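Local coordinates for protein succinate-semialdehyde dehydrogenase (NAD(P)(+)) (Marinobacter aquaeolei, PDB 3RH9) that probably oxidises succinate semialdehyde to succinate with NAD(P)+ as the cofactor, as a member of the aldehyde dehydrogenase family, at residues L345-D350 / E381-Q386; I279-R284 / V291-I296; I296-H299 / A305-Q308; N33-S38 / G367-P372. All coordinates share one frame; numbering follows the deposited sequence.

Contact 1 of 4, residues L345-D350 / E381-Q386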
loop_
_atom_site.group_PDB
_atom_site.type_symbol
_atom_site.label_atom_id
_atom_site.label_comp_id
_atom_site.label_asym_id
_atom_site.label_seq_id
_atom_site.Cartn_x
_atom_site.Cartn_y
_atom_site.Cartn_z
ATOM N N LEU A 345 32.828 -7.647 12.599
ATOM C CA LEU A 345 33.547 -8.232 13.719
ATOM C C LEU A 345 34.774 -7.363 14.058
ATOM O O LEU A 345 34.944 -6.904 15.177
ATOM C CB LEU A 345 33.941 -9.667 13.413
ATOM C CG LEU A 345 34.483 -10.414 14.627
ATOM C CD1 LEU A 345 33.498 -10.355 15.776
ATOM C CD2 LEU A 345 34.811 -11.843 14.251
ATOM N N GLN A 346 35.604 -7.107 13.061
ATOM C CA GLN A 346 36.736 -6.229 13.235
ATOM C C GLN A 346 36.349 -4.897 13.886
ATOM O O GLN A 346 37.026 -4.411 14.802
ATOM C CB GLN A 346 37.405 -5.974 11.887
ATOM C CG GLN A 346 38.814 -5.461 12.034
ATOM C CD GLN A 346 39.702 -6.449 12.771
ATOM O OE1 GLN A 346 39.999 -7.547 12.270
ATOM N NE2 GLN A 346 40.124 -6.072 13.971
ATOM N N ASP A 347 35.275 -4.293 13.387
ATOM C CA ASP A 347 34.897 -2.958 13.822
ATOM C C ASP A 347 34.536 -2.977 15.293
ATOM O O ASP A 347 34.913 -2.083 16.042
ATOM C CB ASP A 347 33.718 -2.449 13.014
ATOM C CG ASP A 347 33.208 -1.116 13.509
ATOM O OD1 ASP A 347 33.884 -0.084 13.293
ATOM O OD2 ASP A 347 32.112 -1.098 14.105
ATOM N N ALA A 348 33.810 -4.010 15.703
ATOM C CA ALA A 348 33.413 -4.150 17.086
ATOM C C ALA A 348 34.626 -4.245 18.019
ATOM O O ALA A 348 34.669 -3.599 19.073
ATOM C CB ALA A 348 32.524 -5.364 17.253
ATOM N N LEU A 349 35.595 -5.072 17.639
ATOM C CA LEU A 349 36.765 -5.280 18.471
ATOM C C LEU A 349 37.682 -4.060 18.433
ATOM O O LEU A 349 38.299 -3.720 19.450
ATOM C CB LEU A 349 37.523 -6.548 18.062
ATOM C CG LEU A 349 36.776 -7.872 18.222
ATOM C CD1 LEU A 349 37.588 -8.988 17.610
ATOM C CD2 LEU A 349 36.488 -8.178 19.662
ATOM N N ASP A 350 37.769 -3.401 17.275
ATOM C CA ASP A 350 38.584 -2.197 17.177
ATOM C C ASP A 350 38.063 -1.132 18.119
ATOM O O ASP A 350 38.833 -0.297 18.588
ATOM C CB ASP A 350 38.628 -1.638 15.760
ATOM C CG ASP A 350 39.410 -2.526 14.799
ATOM O OD1 ASP A 350 40.069 -3.491 15.277
ATOM O OD2 ASP A 350 39.350 -2.246 13.566
ATOM N N GLU A 381 27.820 3.174 18.304
ATOM C CA GLU A 381 28.931 3.669 17.475
ATOM C C GLU A 381 29.448 2.595 16.538
ATOM O O GLU A 381 30.306 2.845 15.693
ATOM C CB GLU A 381 30.121 4.147 18.333
ATOM C CG GLU A 381 29.834 5.266 19.357
ATOM C CD GLU A 381 29.018 6.431 18.796
ATOM O OE1 GLU A 381 29.173 6.761 17.589
ATOM O OE2 GLU A 381 28.220 7.020 19.572
HETATM N N MSE A 382 28.939 1.386 16.701
HETATM C CA MSE A 382 29.507 0.270 15.978
HETATM C C MSE A 382 28.680 -0.144 14.779
HETATM O O MSE A 382 27.445 -0.174 14.832
HETATM C CB MSE A 382 29.706 -0.879 16.938
HETATM C CG MSE A 382 30.234 -0.364 18.242
HETATM SE SE MSE A 382 30.963 -1.754 19.344
HETATM C CE MSE A 382 31.772 -0.604 20.713
ATOM N N CYS A 383 29.388 -0.459 13.701
ATOM C CA CYS A 383 28.777 -0.825 12.435
ATOM C C CYS A 383 27.671 -1.848 12.557
ATOM O O CYS A 383 26.602 -1.691 11.956
ATOM C CB CYS A 383 29.838 -1.378 11.504
ATOM S SG CYS A 383 30.948 -0.114 11.040
ATOM N N CYS A 384 27.945 -2.912 13.305
ATOM C CA CYS A 384 27.023 -4.030 13.389
ATOM C C CYS A 384 25.754 -3.585 14.100
ATOM O O CYS A 384 24.724 -4.243 14.020
ATOM C CB CYS A 384 27.675 -5.221 14.094
ATOM S SG CYS A 384 28.078 -4.957 15.845
ATOM N N TYR A 385 25.839 -2.450 14.784
ATOM C CA TYR A 385 24.695 -1.872 15.465
ATOM C C TYR A 385 23.943 -0.998 14.485
ATOM O O TYR A 385 22.734 -0.878 14.560
ATOM C CB TYR A 385 25.170 -1.028 16.638
ATOM C CG TYR A 385 24.075 -0.448 17.510
ATOM C CD1 TYR A 385 23.363 0.676 17.114
ATOM C CD2 TYR A 385 23.777 -1.012 18.746
ATOM C CE1 TYR A 385 22.372 1.215 17.919
ATOM C CE2 TYR A 385 22.793 -0.484 19.563
ATOM C CZ TYR A 385 22.088 0.635 19.151
ATOM O OH TYR A 385 21.097 1.169 19.970
ATOM N N GLN A 386 24.670 -0.373 13.573
ATOM C CA GLN A 386 24.067 0.547 12.631
ATOM C C GLN A 386 23.540 -0.173 11.379
ATOM O O GLN A 386 22.559 0.249 10.767
ATOM C CB GLN A 386 25.075 1.615 12.239
ATOM C CG GLN A 386 25.480 2.516 13.367
ATOM C CD GLN A 386 26.836 3.159 13.129
ATOM O OE1 GLN A 386 27.296 3.984 13.926
ATOM N NE2 GLN A 386 27.493 2.774 12.033
HETATM O O HOH W 1 30.649 -3.355 14.418
#

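Contact 2 of 4, residues I279-R284 / V291-I296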
loop_
_atom_site.group_PDB
_atom_site.type_symbol
_atom_site.label_atom_id
_atom_site.label_comp_id
_atom_site.label_asym_id
_atom_site.label_seq_id
_atom_site.Cartn_x
_atom_site.Cartn_y
_atom_site.Cartn_z
ATOM N N ILE A 279 19.643 -18.558 20.216
ATOM C CA ILE A 279 20.408 -19.453 19.349
ATOM C C ILE A 279 19.583 -20.007 18.191
ATOM O O ILE A 279 20.110 -20.205 17.102
ATOM C CB ILE A 279 21.034 -20.621 20.119
ATOM C CG1 ILE A 279 21.988 -20.110 21.196
ATOM C CG2 ILE A 279 21.777 -21.520 19.181
ATOM C CD1 ILE A 279 23.284 -19.576 20.670
ATOM N N ALA A 280 18.293 -20.247 18.404
ATOM C CA ALA A 280 17.449 -20.759 17.319
ATOM C C ALA A 280 17.090 -19.676 16.290
ATOM O O ALA A 280 16.997 -19.939 15.088
ATOM C CB ALA A 280 16.191 -21.419 17.881
ATOM N N ASN A 281 16.899 -18.456 16.770
ATOM C CA ASN A 281 16.527 -17.348 15.908
ATOM C C ASN A 281 17.725 -16.859 15.091
ATOM O O ASN A 281 17.654 -16.698 13.864
ATOM C CB ASN A 281 15.934 -16.226 16.774
ATOM C CG ASN A 281 15.910 -14.871 16.077
ATOM O OD1 ASN A 281 14.846 -14.292 15.868
ATOM N ND2 ASN A 281 17.079 -14.345 15.751
ATOM N N LYS A 282 18.837 -16.652 15.789
ATOM C CA LYS A 282 20.012 -16.021 15.205
ATOM C C LYS A 282 20.719 -16.816 14.107
ATOM O O LYS A 282 21.280 -16.233 13.191
ATOM C CB LYS A 282 21.026 -15.676 16.305
ATOM C CG LYS A 282 22.292 -15.038 15.763
ATOM C CD LYS A 282 21.995 -13.742 15.014
ATOM C CE LYS A 282 23.162 -13.339 14.136
ATOM N NZ LYS A 282 23.215 -11.877 13.849
ATOM N N PHE A 283 20.711 -18.136 14.208
ATOM C CA PHE A 283 21.614 -18.919 13.393
ATOM C C PHE A 283 20.920 -19.630 12.255
ATOM O O PHE A 283 21.567 -20.235 11.405
ATOM C CB PHE A 283 22.424 -19.885 14.260
ATOM C CG PHE A 283 23.469 -19.194 15.088
ATOM C CD1 PHE A 283 24.572 -18.594 14.477
ATOM C CD2 PHE A 283 23.338 -19.099 16.465
ATOM C CE1 PHE A 283 25.538 -17.930 15.230
ATOM C CE2 PHE A 283 24.305 -18.433 17.225
ATOM C CZ PHE A 283 25.406 -17.848 16.601
ATOM N N ARG A 284 19.597 -19.544 12.234
ATOM C CA ARG A 284 18.829 -20.029 11.105
ATOM C C ARG A 284 19.325 -19.304 9.863
ATOM O O ARG A 284 19.484 -18.084 9.888
ATOM C CB ARG A 284 17.344 -19.755 11.336
ATOM C CG ARG A 284 16.498 -19.823 10.081
ATOM C CD ARG A 284 15.024 -20.041 10.407
ATOM N NE ARG A 284 14.749 -21.441 10.726
ATOM C CZ ARG A 284 13.642 -22.086 10.366
ATOM N NH1 ARG A 284 12.701 -21.456 9.664
ATOM N NH2 ARG A 284 13.476 -23.363 10.700
ATOM N N VAL A 291 14.895 -11.585 9.838
ATOM C CA VAL A 291 14.223 -11.924 11.075
ATOM C C VAL A 291 15.244 -12.280 12.157
ATOM O O VAL A 291 14.914 -12.366 13.331
ATOM C CB VAL A 291 13.207 -13.051 10.837
ATOM C CG1 VAL A 291 12.799 -13.703 12.129
ATOM C CG2 VAL A 291 12.011 -12.476 10.144
ATOM N N CYS A 292 16.495 -12.456 11.757
ATOM C CA CYS A 292 17.550 -12.772 12.716
ATOM C C CYS A 292 17.861 -11.615 13.643
ATOM O O CYS A 292 17.952 -10.463 13.208
ATOM C CB CYS A 292 18.815 -13.207 11.990
ATOM S SG CYS A 292 18.600 -14.849 11.313
ATOM N N ALA A 293 18.012 -11.909 14.929
ATOM C CA ALA A 293 18.376 -10.859 15.867
ATOM C C ALA A 293 19.624 -10.195 15.299
ATOM O O ALA A 293 20.510 -10.879 14.787
ATOM C CB ALA A 293 18.645 -11.437 17.240
ATOM N N ASN A 294 19.677 -8.871 15.346
ATOM C CA ASN A 294 20.861 -8.169 14.883
ATOM C C ASN A 294 21.514 -7.411 16.032
ATOM O O ASN A 294 22.739 -7.297 16.102
ATOM C CB ASN A 294 20.532 -7.235 13.716
ATOM C CG ASN A 294 21.770 -6.690 13.047
ATOM O OD1 ASN A 294 22.044 -5.495 13.096
ATOM N ND2 ASN A 294 22.536 -7.560 12.443
ATOM N N ARG A 295 20.683 -6.904 16.935
ATOM C CA ARG A 295 21.148 -6.234 18.143
ATOM C C ARG A 295 20.569 -6.953 19.353
ATOM O O ARG A 295 19.352 -7.054 19.497
ATOM C CB ARG A 295 20.721 -4.769 18.123
ATOM C CG ARG A 295 21.518 -3.933 17.158
ATOM C CD ARG A 295 20.906 -2.588 16.965
ATOM N NE ARG A 295 19.527 -2.710 16.507
ATOM C CZ ARG A 295 18.594 -1.791 16.727
ATOM N NH1 ARG A 295 18.913 -0.699 17.400
ATOM N NH2 ARG A 295 17.347 -1.966 16.293
ATOM N N ILE A 296 21.430 -7.493 20.210
ATOM C CA ILE A 296 20.951 -8.175 21.411
ATOM C C ILE A 296 21.115 -7.257 22.606
ATOM O O ILE A 296 22.221 -7.011 23.066
ATOM C CB ILE A 296 21.672 -9.519 21.671
ATOM C CG1 ILE A 296 21.308 -10.568 20.616
ATOM C CG2 ILE A 296 21.292 -10.057 23.023
ATOM C CD1 ILE A 296 21.936 -10.340 19.293
#

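Contact 3 of 4, residues I296-H299 / A305-Q308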
loop_
_atom_site.group_PDB
_atom_site.type_symbol
_atom_site.label_atom_id
_atom_site.label_comp_id
_atom_site.label_asym_id
_atom_site.label_seq_id
_atom_site.Cartn_x
_atom_site.Cartn_y
_atom_site.Cartn_z
ATOM N N ILE A 296 21.430 -7.493 20.210
ATOM C CA ILE A 296 20.951 -8.175 21.411
ATOM C C ILE A 296 21.115 -7.257 22.606
ATOM O O ILE A 296 22.221 -7.011 23.066
ATOM C CB ILE A 296 21.672 -9.519 21.671
ATOM C CG1 ILE A 296 21.308 -10.568 20.616
ATOM C CG2 ILE A 296 21.292 -10.057 23.023
ATOM C CD1 ILE A 296 21.936 -10.340 19.293
ATOM N N PHE A 297 20.005 -6.721 23.089
ATOM C CA PHE A 297 20.041 -5.853 24.249
ATOM C C PHE A 297 19.856 -6.681 25.514
ATOM O O PHE A 297 18.849 -7.363 25.676
ATOM C CB PHE A 297 18.955 -4.784 24.156
ATOM C CG PHE A 297 19.218 -3.737 23.113
ATOM C CD1 PHE A 297 18.718 -3.880 21.827
ATOM C CD2 PHE A 297 19.955 -2.604 23.418
ATOM C CE1 PHE A 297 18.946 -2.914 20.865
ATOM C CE2 PHE A 297 20.189 -1.638 22.465
ATOM C CZ PHE A 297 19.682 -1.794 21.181
ATOM N N VAL A 298 20.839 -6.627 26.407
ATOM C CA VAL A 298 20.746 -7.350 27.661
ATOM C C VAL A 298 20.889 -6.438 28.882
ATOM O O VAL A 298 21.738 -5.543 28.926
ATOM C CB VAL A 298 21.757 -8.487 27.730
ATOM C CG1 VAL A 298 21.613 -9.223 29.048
ATOM C CG2 VAL A 298 21.531 -9.431 26.572
ATOM N N HIS A 299 20.039 -6.677 29.868
ATOM C CA HIS A 299 20.071 -5.902 31.084
ATOM C C HIS A 299 21.362 -6.146 31.876
ATOM O O HIS A 299 21.816 -7.279 32.028
ATOM C CB HIS A 299 18.858 -6.225 31.941
ATOM C CG HIS A 299 18.610 -5.219 33.011
ATOM N ND1 HIS A 299 19.184 -5.309 34.257
ATOM C CD2 HIS A 299 17.871 -4.087 33.013
ATOM C CE1 HIS A 299 18.796 -4.281 34.991
ATOM N NE2 HIS A 299 17.997 -3.526 34.261
ATOM N N ALA A 305 25.982 -13.473 33.061
ATOM C CA ALA A 305 25.373 -14.786 33.064
ATOM C C ALA A 305 24.829 -15.091 31.673
ATOM O O ALA A 305 24.904 -16.223 31.199
ATOM C CB ALA A 305 24.270 -14.853 34.097
ATOM N N PHE A 306 24.294 -14.075 31.008
ATOM C CA PHE A 306 23.703 -14.320 29.706
ATOM C C PHE A 306 24.746 -14.688 28.645
ATOM O O PHE A 306 24.531 -15.617 27.866
ATOM C CB PHE A 306 22.804 -13.162 29.243
ATOM C CG PHE A 306 21.952 -13.507 28.044
ATOM C CD1 PHE A 306 20.968 -14.481 28.133
ATOM C CD2 PHE A 306 22.150 -12.882 26.829
ATOM C CE1 PHE A 306 20.192 -14.815 27.033
ATOM C CE2 PHE A 306 21.374 -13.211 25.730
ATOM C CZ PHE A 306 20.392 -14.178 25.836
ATOM N N GLY A 307 25.866 -13.972 28.620
ATOM C CA GLY A 307 26.922 -14.269 27.670
ATOM C C GLY A 307 27.443 -15.683 27.847
ATOM O O GLY A 307 27.667 -16.414 26.880
ATOM N N GLN A 308 27.625 -16.064 29.106
ATOM C CA GLN A 308 28.094 -17.392 29.461
ATOM C C GLN A 308 27.195 -18.428 28.818
ATOM O O GLN A 308 27.664 -19.321 28.104
ATOM C CB GLN A 308 28.047 -17.575 30.981
ATOM C CG GLN A 308 29.185 -18.402 31.546
ATOM C CD GLN A 308 30.480 -17.611 31.553
ATOM O OE1 GLN A 308 30.484 -16.408 31.842
ATOM N NE2 GLN A 308 31.592 -18.279 31.228
#

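Contact 4 of 4, residues N33-S38 / G367-P372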
loop_
_atom_site.group_PDB
_atom_site.type_symbol
_atom_site.label_atom_id
_atom_site.label_comp_id
_atom_site.label_asym_id
_atom_site.label_seq_id
_atom_site.Cartn_x
_atom_site.Cartn_y
_atom_site.Cartn_z
ATOM N N ASN A 33 28.208 -23.590 -5.514
ATOM C CA ASN A 33 27.920 -24.141 -4.201
ATOM C C ASN A 33 28.796 -23.397 -3.198
ATOM O O ASN A 33 30.010 -23.435 -3.294
ATOM C CB ASN A 33 28.201 -25.638 -4.160
ATOM C CG ASN A 33 27.945 -26.237 -2.795
ATOM O OD1 ASN A 33 28.008 -25.550 -1.777
ATOM N ND2 ASN A 33 27.646 -27.529 -2.763
ATOM N N PRO A 34 28.186 -22.690 -2.240
ATOM C CA PRO A 34 29.012 -21.853 -1.366
ATOM C C PRO A 34 29.958 -22.677 -0.504
ATOM O O PRO A 34 30.845 -22.119 0.135
ATOM C CB PRO A 34 27.980 -21.149 -0.482
ATOM C CG PRO A 34 26.688 -21.241 -1.268
ATOM C CD PRO A 34 26.752 -22.556 -1.949
ATOM N N ALA A 35 29.765 -23.989 -0.494
ATOM C CA ALA A 35 30.543 -24.862 0.371
ATOM C C ALA A 35 31.836 -25.305 -0.296
ATOM O O ALA A 35 32.802 -25.646 0.380
ATOM C CB ALA A 35 29.713 -26.067 0.780
ATOM N N THR A 36 31.868 -25.290 -1.620
ATOM C CA THR A 36 32.995 -25.872 -2.331
ATOM C C THR A 36 33.701 -24.885 -3.252
ATOM O O THR A 36 34.823 -25.129 -3.700
ATOM C CB THR A 36 32.544 -27.050 -3.186
ATOM O OG1 THR A 36 31.871 -26.556 -4.350
ATOM C CG2 THR A 36 31.619 -27.956 -2.395
ATOM N N GLY A 37 33.040 -23.770 -3.537
ATOM C CA GLY A 37 33.566 -22.808 -4.479
ATOM C C GLY A 37 33.397 -23.251 -5.916
ATOM O O GLY A 37 33.814 -22.529 -6.821
ATOM N N SER A 38 32.783 -24.416 -6.142
ATOM C CA SER A 38 32.575 -24.920 -7.508
ATOM C C SER A 38 31.251 -24.465 -8.132
ATOM O O SER A 38 30.248 -24.253 -7.443
ATOM C CB SER A 38 32.624 -26.458 -7.564
ATOM O OG SER A 38 33.820 -27.003 -7.041
ATOM N N GLY A 367 37.485 -19.996 3.393
ATOM C CA GLY A 367 36.209 -20.341 2.798
ATOM C C GLY A 367 35.184 -19.236 2.940
ATOM O O GLY A 367 35.519 -18.072 3.162
ATOM N N LEU A 368 33.921 -19.603 2.795
ATOM C CA LEU A 368 32.845 -18.705 3.141
ATOM C C LEU A 368 32.317 -19.128 4.499
ATOM O O LEU A 368 31.268 -18.648 4.947
ATOM C CB LEU A 368 31.745 -18.764 2.091
ATOM C CG LEU A 368 32.213 -18.196 0.753
ATOM C CD1 LEU A 368 31.101 -18.179 -0.279
ATOM C CD2 LEU A 368 32.756 -16.805 0.986
ATOM N N PHE A 369 33.050 -20.027 5.158
ATOM C CA PHE A 369 32.629 -20.526 6.468
ATOM C C PHE A 369 32.964 -19.542 7.583
ATOM O O PHE A 369 34.127 -19.214 7.832
ATOM C CB PHE A 369 33.217 -21.907 6.774
ATOM C CG PHE A 369 32.906 -22.941 5.737
ATOM C CD1 PHE A 369 31.742 -23.682 5.811
ATOM C CD2 PHE A 369 33.787 -23.176 4.688
ATOM C CE1 PHE A 369 31.447 -24.649 4.839
ATOM C CE2 PHE A 369 33.513 -24.135 3.723
ATOM C CZ PHE A 369 32.334 -24.873 3.793
ATOM N N PHE A 370 31.928 -19.062 8.250
ATOM C CA PHE A 370 32.112 -18.131 9.337
ATOM C C PHE A 370 31.528 -18.723 10.608
ATOM O O PHE A 370 30.348 -19.046 10.670
ATOM C CB PHE A 370 31.450 -16.806 8.999
ATOM C CG PHE A 370 31.950 -15.659 9.814
ATOM C CD1 PHE A 370 31.669 -15.583 11.165
ATOM C CD2 PHE A 370 32.699 -14.651 9.225
ATOM C CE1 PHE A 370 32.129 -14.530 11.914
ATOM C CE2 PHE A 370 33.157 -13.592 9.973
ATOM C CZ PHE A 370 32.875 -13.532 11.322
ATOM N N PRO A 371 32.370 -18.863 11.633
ATOM C CA PRO A 371 32.067 -19.519 12.907
ATOM C C PRO A 371 31.113 -18.704 13.773
ATOM O O PRO A 371 31.207 -17.485 13.818
ATOM C CB PRO A 371 33.432 -19.574 13.600
ATOM C CG PRO A 371 34.435 -19.177 12.563
ATOM C CD PRO A 371 33.724 -18.298 11.622
ATOM N N PRO A 372 30.212 -19.377 14.485
ATOM C CA PRO A 372 29.310 -18.643 15.360
ATOM C C PRO A 372 30.118 -17.844 16.363
ATOM O O PRO A 372 30.967 -18.417 17.021
ATOM C CB PRO A 372 28.536 -19.761 16.054
ATOM C CG PRO A 372 28.639 -20.916 15.132
ATOM C CD PRO A 372 29.998 -20.827 14.564
HETATM O O HOH W 2 33.416 -22.168 1.337
#

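Contact 1 of 4, residues L345-D350 / E381-Q386
The last turn of helix 335-350 passes the start of the short helix 383-386, with the CA atoms of A348 and M382 6.0 Å apart and those of D347 and C383 6.6 Å apart. D347 carries the contact. Its CG is trans to the backbone N (chi1 175°), which sends the carboxylate out from its own helix to the first turn of the other. There OD2 accepts the backbone N-H of C383 in a 2.8 Å hydrogen bond of 157°, the donor approaching from above the carboxylate plane, 37° out of it. OD2 also accepts a hydrogen bond from a water 2.7 Å away, and this water in turn accepts from C384 N at 3.0 Å, so one carboxylate oxygen serves two successive backbone N-H groups, one directly and one by relay. The thiol of C383 lies over the flat carboxylate, its SG 3.5 Å from D347 CG. Beside this polar grip, the extended chain of selenomethionine M382 lays its SE against the backbone of A348, 4.1 Å from the CA. A leucine in place of D347 would probably leave the N-H groups of C383 and C384 without their carboxylate and the bridging water without its acceptor. M382 is the N-cap residue, and its own carbonyl O accepts from Y385 N and Q386 N. The contact is therefore a helix N-terminus met by an acidic side chain from another helix, where the negative charge probably complements the helix dipole, just ahead of the E-E-x-F-G-P signature of aldehyde dehydrogenases.

Contact 2 of 4, residues I279-R284 / V291-I296
K282 and N281 reach from the last turns of helix 271-283 to the backbone of V291-A293. The K282 chain leaves with CG trans to the backbone N (chi1 179°) and bends at chi2, bringing NZ to A293 O in a 3.0 Å hydrogen bond that arrives nearly along the C=O axis (163°). NZ also donates to L393 O, so two carbonyls hold the ammonium group, while K282 CG lies 4.1 Å above the centre of the F283 ring. The amide of N281 faces two backbone polar groups, its CG 3.8 Å from both V291 O and A293 N. Helix 271-283 is the connection of a beta-alpha-beta unit between strands 262-265 and 295-299, and the loop that follows it carries the catalytic cysteine in relatives of this family; the side chain of V291 lies about 6 Å from that of E256, the predicted active-site residue. An alanine at N281 would probably take the polar group from beside A293 N, leave V291 O to its hydrogen bond with Y419 OH and open a gap against this loop. C292 turns its SG to the carbonyl end of the helix, 3.3 Å from N281 O and 3.6 Å from R284 O.

Contact 3 of 4, residues I296-H299 / A305-Q308
V298 and I296, on strand 295-299 of the seven-stranded sheet, pack against F306 on helix 303-316, the helix that follows this strand in the chain and lies against one face of the sheet. No hydrogen bond links the two segments; the contact is made by two branched aliphatic side chains and one ring. V298 comes nearest: its CG2 lies 3.5 Å from F306 CD2 and 3.9 Å from F306 CE2, approaching the ring at a slant, while its other methyl, CG1, meets F306 CB at 4.1 Å. F306 reaches the strand because its CG is trans to the backbone N (chi1 -168°), which directs the ring along the sheet toward I296. There the I296 CG2 methyl lies 4.2 Å from F306 CE2, and the isoleucine and phenylalanine side chains run at about a right angle to each other. The two strand residues are next but one in sequence and hence face the same way; F297 between them turns to the other side of the sheet, where it meets V405 and A408 of helix 402-409. F306 is also touched by A274, A275 and L278 of helix 271-283 and by V265 of strand 262-265, so its ring fills the wedge between two helices and the sheet. Backbone bonds tie V298 to A397 and F297 to F263 and V265 on the flanking parallel strands. Strand, turn and helix folded back on one face in this way make up a beta-alpha segment of the open, layered alpha/beta domain that forms the catalytic half of aldehyde dehydrogenases.

Contact 4 of 4, residues N33-S38 / G367-P372
P34 and A35 belong to the tight turn between strands 28-32 and 39-44, and it is this turn, with its N-P-A-T-G sequence, that rests against L368 and F369 of the loop leading into strand 373-376. The turn holds its own shape: N33 OD1 accepts the backbone N-H of A35 at 2.7 Å in an Asx turn, T36 OG1 accepts from S38 N in an ST turn, and N33 O receives the N-H groups of both T36 and G37. G37 has a positive phi (76°), a conformation that favours glycine. Across the contact no direct hydrogen bond forms; side-chain carbons meet carbons and backbone carbonyl oxygens, and a water bridges. A methyl of L368, CD1, lies 4.3 Å from CB of the P34 ring. F369 meets the next residue with the edge of its ring: A35 O lies near the ring plane, 3.5 Å from F369 CZ, and A35 CB is 4.2 Å from the same CZ. The one polar link is indirect, through a water that donates to P34 O at 2.8 Å and accepts from L368 N at 3.0 Å, which joins the two backbones where they do not bond directly. Behind L368 stands F338 of helix 335-350, the helix that also receives F370 on V341 and L345, while F369 packs on P331 and L368 pairs through its backbone with L332, so that the N-terminal turn meets a loop backed by this helix.

Along the chain contact 2 comes first, contact 3 begins on its second segment through the shared I296, and contact 1 follows; contact 4 joins residues before all of these to a loop that lies between the two segments of contact 1. Contacts 2 and 3 both use strand 295-299, with centres about 14 Å apart, and contact 1 lies about 17 Å from the centres of each. Y385 of contact 1 touches F297 of contact 3, L345 meets F370 of contact 4, and F283 of contact 2 meets P372. Together they join helices 271-283, 303-316 and 335-350 to the seven-stranded sheet and its loops, while contact 4 brings in the turn between strands 28-32 and 39-44.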